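Local coordinates for exopolysaccharide biosynthesis protein (Pantoea stewartii subsp. stewartii DC283, PDB 6TGF), which probably modifies the glycan of the bacterial biofilm as a hydrolase with a phage tailspike-like parallel beta-helix fold, at residues 41-44 / 45-49. Sequence-based numbering, arbitrary orientation.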
loop_
_atom_site.group_PDB
_atom_site.type_symbol
_atom_site.label_atom_id
_atom_site.label_comp_id
_atom_site.label_asym_id
_atom_site.label_seq_id
_atom_site.Cartn_x
_atom_site.Cartn_y
_atom_site.Cartn_z
ATOM N N THR B 41 37.610 49.537 -41.107
ATOM C CA THR B 41 38.200 48.608 -42.109
ATOM C C THR B 41 39.712 48.443 -41.886
ATOM O O THR B 41 40.288 47.526 -42.503
ATOM C CB THR B 41 37.908 49.102 -43.532
ATOM O OG1 THR B 41 38.405 50.437 -43.640
ATOM C CG2 THR B 41 36.434 49.074 -43.870
ATOM N N ALA B 42 40.330 49.291 -41.053
ATOM C CA ALA B 42 41.781 49.285 -40.744
ATOM C C ALA B 42 42.054 48.578 -39.408
ATOM O O ALA B 42 43.237 48.516 -39.014
ATOM C CB ALA B 42 42.305 50.700 -40.729
ATOM N N ILE B 43 41.015 48.067 -38.735
ATOM C CA ILE B 43 41.139 47.324 -37.443
ATOM C C ILE B 43 41.499 45.873 -37.756
ATOM O O ILE B 43 40.847 45.245 -38.588
ATOM C CB ILE B 43 39.850 47.448 -36.602
ATOM C CG1 ILE B 43 39.646 48.894 -36.137
ATOM C CG2 ILE B 43 39.850 46.456 -35.444
ATOM C CD1 ILE B 43 38.887 49.051 -34.840
ATOM N N PRO B 44 42.538 45.297 -37.101
ATOM C CA PRO B 44 42.967 43.926 -37.379
ATOM C C PRO B 44 41.808 42.919 -37.388
ATOM O O PRO B 44 40.976 42.974 -36.505
ATOM C CB PRO B 44 43.934 43.607 -36.228
ATOM C CG PRO B 44 44.495 44.956 -35.834
ATOM C CD PRO B 44 43.357 45.932 -36.055
ATOM N N LYS B 45 41.786 42.040 -38.392
ATOM C CA LYS B 45 40.763 40.975 -38.570
ATOM C C LYS B 45 40.722 40.113 -37.303
ATOM O O LYS B 45 41.805 39.741 -36.811
ATOM C CB LYS B 45 41.102 40.127 -39.800
ATOM C CG LYS B 45 39.943 39.339 -40.394
ATOM C CD LYS B 45 38.940 40.196 -41.142
ATOM C CE LYS B 45 38.343 39.503 -42.350
ATOM N NZ LYS B 45 37.791 38.166 -42.015
ATOM N N GLY B 46 39.520 39.834 -36.790
ATOM C CA GLY B 46 39.298 38.966 -35.618
ATOM C C GLY B 46 39.222 39.742 -34.311
ATOM O O GLY B 46 38.865 39.121 -33.292
ATOM N N ASP B 47 39.549 41.040 -34.322
ATOM C CA ASP B 47 39.432 41.933 -33.137
ATOM C C ASP B 47 37.945 42.137 -32.823
ATOM O O ASP B 47 37.151 42.238 -33.777
ATOM C CB ASP B 47 40.161 43.263 -33.352
ATOM C CG ASP B 47 41.668 43.187 -33.152
ATOM O OD1 ASP B 47 42.205 42.060 -33.112
ATOM O OD2 ASP B 47 42.294 44.257 -33.032
ATOM N N VAL B 48 37.593 42.171 -31.533
ATOM C CA VAL B 48 36.187 42.242 -31.028
ATOM C C VAL B 48 36.126 43.230 -29.866
ATOM O O VAL B 48 37.160 43.608 -29.320
ATOM C CB VAL B 48 35.679 40.853 -30.591
ATOM C CG1 VAL B 48 35.705 39.854 -31.736
ATOM C CG2 VAL B 48 36.452 40.312 -29.394
ATOM N N PRO B 49 34.916 43.679 -29.454
ATOM C CA PRO B 49 34.748 44.386 -28.185
ATOM C C PRO B 49 35.062 43.452 -27.006
ATOM O O PRO B 49 34.296 42.531 -26.780
ATOM C CB PRO B 49 33.271 44.819 -28.185
ATOM C CG PRO B 49 32.841 44.718 -29.634
ATOM C CD PRO B 49 33.656 43.579 -30.206
#
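Across the turn from I43 and P44 to D47, two first torsions bring the side chains together: D47 keeps CG beside its own backbone N and anti to its carbonyl carbon (chi1 -79°), while I43 sets CG2 anti to its backbone N, which leaves that methyl facing the aspartate. I43 CG2 meets D47 CB at 3.8 Å, an apolar touch between a methyl and the methylene that carries the carboxylate. The D47 side chain runs obliquely past that of P44, and OD2 of D47 is 3.6 Å from both CG and CD of the proline. This is van der Waals contact between an oxygen and ring carbons; the other carboxylate oxygen, OD1, comes nearest to P44 O instead.

The backbone closes the turn. The N-H of D47 donates to P44 O over 3.2 Å with an N-H...O angle of 156°, and the donor sits tilted 31° from the carbonyl plane. P44 O also lies 3.3 Å from D47 CB, close to the atom from which the carboxylate branches. K45 and G46 fill the two corners; the CB of K45 leaves the backbone away from the preceding segment, and G46 has a positive phi, which favours glycine, as is usual at the third position of a type II turn.

Around the turn, F90 of strand 89-92 touches I43, P44 and D47, and I123 of strand 121-124 touches I43 and D47. V48, just past the turn, pairs through its backbone with A124. The worked example is thus a type II beta turn, P44 to D47, leading at the protein surface into strand 48-51, an edge strand, within this chain, of an antiparallel sheet in the head-binding region.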